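Side-chain contacts in S12 family peptidase (Streptomyces sp. 82F2, PDB 3WWX), which hydrolyses amide bonds with selectivity for D-configured substrates, probably by the serine mechanism of the penicillin-recognising beta-lactamase-like enzymes: residues A[62-65]-A[66-69]; A[114-117]-A[118-122]; A[124-127]-A[128-132]. All coordinates share one frame; numbering follows the deposited sequence.

Overall arrangement
All three contacts are local; interactions 1 and 2 each span about two turns of a helix, interaction 3 a short helix and the beta turn at its end. They follow one another along the chain within one beta-lactamase-like fold. Interaction 1 occupies the C-terminal half of helix 55-68. Its centre lies about 34 Å from that of interaction 2 and about 36 Å from that of interaction 3, with no touch to either. Interactions 2 and 3 are neighbours, about 10 Å between centres: helix 115-121 leads into helix 126-129, and Val121 O packs on Phe126 CD1. Phe122 of interaction 2 lines the diamine pocket, and the Phe126 side chain of interaction 3 stands about 6 Å from the ligand.

Interaction 1. Residues A[62-65]-A[66-69]; sequences VLLQ and LQAE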
# COMPACT_ATOMS: atom_id res chain seq x y z
N VAL A 62 -4.63 -11.70 -3.05
CA VAL A 62 -4.38 -12.78 -4.02
C VAL A 62 -3.83 -14.00 -3.31
O VAL A 62 -4.28 -15.12 -3.55
CB VAL A 62 -3.43 -12.32 -5.12
CG1 VAL A 62 -2.96 -13.51 -5.97
CG2 VAL A 62 -4.09 -11.27 -5.98
N LEU A 63 -2.86 -13.83 -2.42
CA LEU A 63 -2.28 -14.98 -1.74
C LEU A 63 -3.29 -15.66 -0.85
O LEU A 63 -3.27 -16.89 -0.72
CB LEU A 63 -1.04 -14.59 -0.94
CG LEU A 63 0.17 -14.51 -1.84
CD1 LEU A 63 1.24 -13.69 -1.17
CD2 LEU A 63 0.70 -15.90 -2.17
N LEU A 64 -4.17 -14.89 -0.22
CA LEU A 64 -5.22 -15.51 0.58
C LEU A 64 -6.23 -16.28 -0.27
O LEU A 64 -6.71 -17.33 0.16
CB LEU A 64 -5.89 -14.44 1.47
CG LEU A 64 -5.01 -14.05 2.66
CD1 LEU A 64 -5.37 -12.66 3.17
CD2 LEU A 64 -5.16 -15.07 3.79
N GLN A 65 -6.55 -15.78 -1.46
CA GLN A 65 -7.36 -16.56 -2.38
C GLN A 65 -6.66 -17.84 -2.78
O GLN A 65 -7.29 -18.91 -2.81
CB GLN A 65 -7.73 -15.76 -3.62
CG GLN A 65 -8.69 -14.60 -3.38
CD GLN A 65 -9.23 -14.05 -4.67
OE1 GLN A 65 -8.71 -14.34 -5.75
NE2 GLN A 65 -10.29 -13.26 -4.58
N LEU A 66 -5.38 -17.77 -3.10
CA LEU A 66 -4.66 -18.97 -3.52
C LEU A 66 -4.64 -20.00 -2.40
O LEU A 66 -4.76 -21.20 -2.67
CB LEU A 66 -3.24 -18.62 -3.98
CG LEU A 66 -3.15 -17.77 -5.25
CD1 LEU A 66 -1.73 -17.26 -5.42
CD2 LEU A 66 -3.61 -18.56 -6.48
N GLN A 67 -4.52 -19.55 -1.16
CA GLN A 67 -4.57 -20.46 -0.02
C GLN A 67 -5.96 -21.09 0.09
O GLN A 67 -6.08 -22.30 0.37
CB GLN A 67 -4.16 -19.78 1.28
CG GLN A 67 -4.35 -20.69 2.50
CD GLN A 67 -3.86 -20.11 3.79
OE1 GLN A 67 -2.86 -20.57 4.36
NE2 GLN A 67 -4.56 -19.10 4.29
N ALA A 68 -7.00 -20.29 -0.11
CA ALA A 68 -8.39 -20.77 -0.05
C ALA A 68 -8.66 -21.80 -1.15
O ALA A 68 -9.54 -22.64 -1.00
CB ALA A 68 -9.33 -19.62 -0.19
N GLU A 69 -7.91 -21.73 -2.24
CA GLU A 69 -8.04 -22.66 -3.35
C GLU A 69 -7.19 -23.92 -3.12
O GLU A 69 -7.15 -24.80 -3.99
CB GLU A 69 -7.70 -21.98 -4.68
CG GLU A 69 -8.68 -20.87 -5.06
CD GLU A 69 -8.25 -19.99 -6.22
OE1 GLU A 69 -7.19 -20.24 -6.82
OE2 GLU A 69 -9.00 -19.04 -6.53
O HOH W 1 -6.87 -18.34 2.82
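Val62 and Leu66 make an i to i+4 contact near the C-terminal end of helix 55-68, on the side that packs against helices 160-174 and 178-187. Their side chains run alongside each other, pointing the same way, with Val62 CG1 4.0 Å from Leu66 CD1. With chi1 at 169°, Val62 CG1 stands beside its own carbonyl carbon, on the side of the next turn where Leu66 CD1 lies. Leu63 CD2 approaches the same Leu66 methyl more loosely, at 4.3 Å from CD1, while Leu63 also packs on Ala166 and Ile170.

Backbone bonds tie the two halves, from Leu66 N to Val62 O (2.9 Å) through to Glu69 N and Gln65 O (2.9 Å), the last bent to 134° at the hydrogen as the helix ends. On another side, Leu64 and Gln67 lie side by side. A water donates to Leu64 O (2.8 Å) and accepts from Gln67 NE2 (2.8 Å), so this carbonyl serves both the water and Ala68 N. The Gln67 amide is also held by Leu74 N and Glu267. Gln65 and Glu69 both reach Arg185, the latter by a salt bridge. The arrangement is that of an amphipathic helix, with Val62, Leu63 and Leu66 turned to its neighbouring helices and Gln65, Gln67 and Glu69 carrying the polar groups.

Interaction 2. Residues A[114-117]-A[118-122]; sequences DPAF and QAKVF. With DIA (octane 1,8-diamine), chain B.
Phe117 O accepts from Val121 N at 2.9 Å and, weakly, from Lys120 N, while Gln118 N bonds to Asp114 O (2.9 Å), as regular i to i+4 helix bonding runs through residues 115-121. Asp114 is the N-cap: its OD2 takes the N-H of Phe117 at 2.8 Å, met on the anti side of the carboxylate and somewhat out of its plane. Its other oxygen is bound by His146.

The side-chain contact centres on the Phe117 ring. Val121 CG2 sits over one face, 3.9 Å from the centroid and only 15° off the normal, a CH-pi contact. At the edge of the same ring, near its plane, Phe122 CE2 comes within 3.8 Å of Phe117 CE2; the two ring planes are turned 64° apart. The first torsion of Phe117 (chi1 -172°) puts CG beside the carbonyl carbon, leaning the ring toward the next turn, where Val121 CG2 meets its face. On the outer side, a water donates to Ala116 O and accepts from Lys120 NZ (3.2 Å).

Phe122 carries the contact into the ligand pocket: its carbonyl O accepts from N1 of the diamine at 2.9 Å, and its CE1 touches the alkyl chain at C4. His306, in the turn between strands 297-305 and 308-315, meets the Phe122 ring and also bonds to Val121 O. Phe117 packs edge-to-face with Trp134 and Tyr111 and joins the helix to Leu139 of helix 136-144, while Phe122, after the last turn, reaches the pocket.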
# COMPACT_ATOMS: atom_id res chain seq x y z
N ASP A 114 18.28 0.54 1.65
CA ASP A 114 19.67 0.35 1.26
C ASP A 114 20.24 1.70 0.83
O ASP A 114 19.62 2.40 0.05
CB ASP A 114 19.77 -0.63 0.12
CG ASP A 114 21.14 -0.69 -0.46
OD1 ASP A 114 22.01 -1.36 0.15
OD2 ASP A 114 21.36 -0.06 -1.52
N PRO A 115 21.44 2.08 1.32
CA PRO A 115 21.95 3.41 1.00
C PRO A 115 22.12 3.69 -0.49
O PRO A 115 21.77 4.78 -0.95
CB PRO A 115 23.28 3.47 1.76
CG PRO A 115 23.03 2.58 2.95
CD PRO A 115 22.21 1.44 2.39
N ALA A 116 22.64 2.73 -1.26
CA ALA A 116 22.79 2.95 -2.70
C ALA A 116 21.44 3.06 -3.40
O ALA A 116 21.24 3.91 -4.29
CB ALA A 116 23.63 1.85 -3.32
N PHE A 117 20.49 2.22 -2.99
CA PHE A 117 19.14 2.33 -3.56
C PHE A 117 18.56 3.70 -3.27
O PHE A 117 17.95 4.33 -4.15
CB PHE A 117 18.23 1.25 -2.97
CG PHE A 117 16.87 1.16 -3.63
CD1 PHE A 117 16.66 0.37 -4.77
CD2 PHE A 117 15.81 1.89 -3.14
CE1 PHE A 117 15.40 0.31 -5.38
CE2 PHE A 117 14.55 1.83 -3.76
CZ PHE A 117 14.36 1.04 -4.86
N GLN A 118 18.73 4.18 -2.05
CA GLN A 118 18.20 5.49 -1.71
C GLN A 118 18.84 6.59 -2.53
O GLN A 118 18.19 7.54 -2.93
CB GLN A 118 18.46 5.79 -0.24
CG GLN A 118 17.66 4.94 0.72
CD GLN A 118 17.53 5.60 2.08
OE1 GLN A 118 17.86 4.99 3.10
NE2 GLN A 118 17.06 6.83 2.09
N ALA A 119 20.13 6.49 -2.77
CA ALA A 119 20.80 7.50 -3.57
C ALA A 119 20.27 7.56 -4.99
O ALA A 119 20.24 8.64 -5.61
CB ALA A 119 22.30 7.26 -3.57
N LYS A 120 19.87 6.42 -5.54
CA LYS A 120 19.37 6.36 -6.91
C LYS A 120 17.90 6.74 -7.00
O LYS A 120 17.50 7.32 -7.99
CB LYS A 120 19.54 4.96 -7.50
CG LYS A 120 20.99 4.58 -7.80
CD LYS A 120 21.00 3.25 -8.55
CE LYS A 120 22.39 2.74 -8.86
NZ LYS A 120 23.08 2.28 -7.63
N VAL A 121 17.12 6.43 -5.98
CA VAL A 121 15.67 6.46 -6.09
C VAL A 121 14.99 7.54 -5.26
O VAL A 121 13.99 8.12 -5.70
CB VAL A 121 15.08 5.07 -5.74
CG1 VAL A 121 13.54 5.09 -5.75
CG2 VAL A 121 15.58 4.07 -6.72
N PHE A 122 15.50 7.84 -4.08
CA PHE A 122 14.80 8.75 -3.16
C PHE A 122 15.36 10.15 -3.08
O PHE A 122 14.66 11.08 -2.66
CB PHE A 122 14.67 8.10 -1.78
CG PHE A 122 13.77 6.89 -1.79
CD1 PHE A 122 12.50 6.96 -2.35
CD2 PHE A 122 14.20 5.68 -1.30
CE1 PHE A 122 11.67 5.85 -2.38
CE2 PHE A 122 13.38 4.57 -1.33
CZ PHE A 122 12.12 4.65 -1.88
N1 DIA B . 12.09 11.31 -1.40
C1 DIA B . 11.61 10.72 -2.61
C2 DIA B . 10.15 10.32 -2.65
C3 DIA B . 9.58 9.85 -1.35
C4 DIA B . 9.09 8.42 -1.27
C5 DIA B . 7.64 8.33 -0.89
C6 DIA B . 7.26 9.12 0.33
C7 DIA B . 5.78 9.12 0.55
C8 DIA B . 5.50 9.74 1.89
N8 DIA B . 4.16 10.19 1.91
O HOH W 2 23.72 4.62 -5.53

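Interaction 3. Residues A[124-127]-A[128-132]; sequences PGFL and EHRYD
Gly125 O is gripped by two backbone N-H groups, His129 N at 2.9 Å in the carbonyl plane and Glu128 N, also at 2.9 Å, from 57° above that plane. With the weak bond from Arg130 N to Phe126 O, these wind the chain into a short helical turn.

The side-chain contact pairs Phe126 with Arg130. Arg130 CB lies over one face of the phenyl ring, 3.6 Å from the centroid and 16° off the normal, a CH-pi contact. Further along the arginine, the bend at chi3 brings the guanidinium back to the ring, with Phe126 CE2 over its face, 3.6 Å from Arg130 CZ, though the two planes are 45° apart. Leu127 CD2 touches NH1 of the same group at 3.7 Å. The guanidinium NH2 is fixed by the carbonyls of Asp225 and Thr228.

At the C-terminal end of the helix, His129 ND1 donates to Asp132 OD2 (2.8 Å) on its syn side, bracing the type I beta turn from His129 to Asp132. The whole is a short helix running into a type I beta turn, whose Phe126 stacks on His306 and packs on Leu215, two residues of the diamine pocket.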
# COMPACT_ATOMS: atom_id res chain seq x y z
N PRO A 124 18.10 13.26 -5.08
CA PRO A 124 18.19 13.89 -6.40
C PRO A 124 18.60 12.93 -7.53
O PRO A 124 18.29 13.20 -8.70
CB PRO A 124 19.22 15.00 -6.19
CG PRO A 124 19.11 15.33 -4.72
CD PRO A 124 18.86 14.00 -4.05
N GLY A 125 19.25 11.81 -7.20
CA GLY A 125 19.56 10.78 -8.17
C GLY A 125 18.34 10.23 -8.90
O GLY A 125 18.44 9.69 -10.00
N PHE A 126 17.17 10.41 -8.29
CA PHE A 126 15.90 10.06 -8.95
C PHE A 126 15.79 10.69 -10.32
O PHE A 126 15.25 10.10 -11.24
CB PHE A 126 14.73 10.52 -8.08
CG PHE A 126 13.38 10.38 -8.74
CD1 PHE A 126 12.69 9.17 -8.70
CD2 PHE A 126 12.77 11.48 -9.35
CE1 PHE A 126 11.42 9.06 -9.28
CE2 PHE A 126 11.51 11.37 -9.93
CZ PHE A 126 10.84 10.16 -9.91
N LEU A 127 16.31 11.90 -10.47
CA LEU A 127 16.18 12.58 -11.75
C LEU A 127 16.92 11.83 -12.85
O LEU A 127 16.55 11.91 -14.01
CB LEU A 127 16.65 14.02 -11.65
CG LEU A 127 15.86 14.90 -10.68
CD1 LEU A 127 16.44 16.30 -10.65
CD2 LEU A 127 14.38 14.96 -11.00
N GLU A 128 17.99 11.11 -12.48
CA GLU A 128 18.72 10.26 -13.42
C GLU A 128 18.09 8.86 -13.57
O GLU A 128 17.99 8.33 -14.67
CB GLU A 128 20.15 10.12 -12.91
CG GLU A 128 21.02 9.21 -13.74
CD GLU A 128 22.52 9.35 -13.42
OE1 GLU A 128 23.31 8.58 -14.00
OE2 GLU A 128 22.90 10.21 -12.60
N HIS A 129 17.62 8.28 -12.45
CA HIS A 129 17.26 6.86 -12.42
C HIS A 129 15.77 6.56 -12.43
O HIS A 129 15.38 5.39 -12.42
CB HIS A 129 17.93 6.20 -11.20
CG HIS A 129 19.42 6.21 -11.29
ND1 HIS A 129 20.12 5.39 -12.15
CD2 HIS A 129 20.35 6.96 -10.65
CE1 HIS A 129 21.42 5.62 -12.02
NE2 HIS A 129 21.58 6.57 -11.12
N ARG A 130 14.93 7.59 -12.50
CA ARG A 130 13.49 7.42 -12.35
C ARG A 130 12.86 6.44 -13.30
O ARG A 130 11.81 5.88 -12.95
CB ARG A 130 12.77 8.76 -12.51
CG ARG A 130 12.95 9.36 -13.90
CD ARG A 130 12.73 10.85 -13.94
NE ARG A 130 11.34 11.21 -13.62
CZ ARG A 130 10.95 12.43 -13.28
NH1 ARG A 130 11.83 13.41 -13.24
NH2 ARG A 130 9.67 12.67 -12.98
N TYR A 131 13.43 6.22 -14.48
CA TYR A 131 12.83 5.34 -15.47
C TYR A 131 13.51 3.96 -15.55
O TYR A 131 13.13 3.13 -16.38
CB TYR A 131 12.77 6.00 -16.85
CG TYR A 131 12.00 7.30 -16.82
CD1 TYR A 131 10.69 7.35 -16.37
CD2 TYR A 131 12.57 8.49 -17.25
CE1 TYR A 131 9.97 8.51 -16.35
CE2 TYR A 131 11.85 9.66 -17.24
CZ TYR A 131 10.57 9.68 -16.76
OH TYR A 131 9.86 10.85 -16.71
N ASP A 132 14.48 3.72 -14.67
CA ASP A 132 15.19 2.43 -14.65
C ASP A 132 14.25 1.30 -14.26
O ASP A 132 13.34 1.47 -13.43
CB ASP A 132 16.35 2.46 -13.66
CG ASP A 132 17.49 3.36 -14.07
OD1 ASP A 132 17.44 4.02 -15.13
OD2 ASP A 132 18.43 3.43 -13.27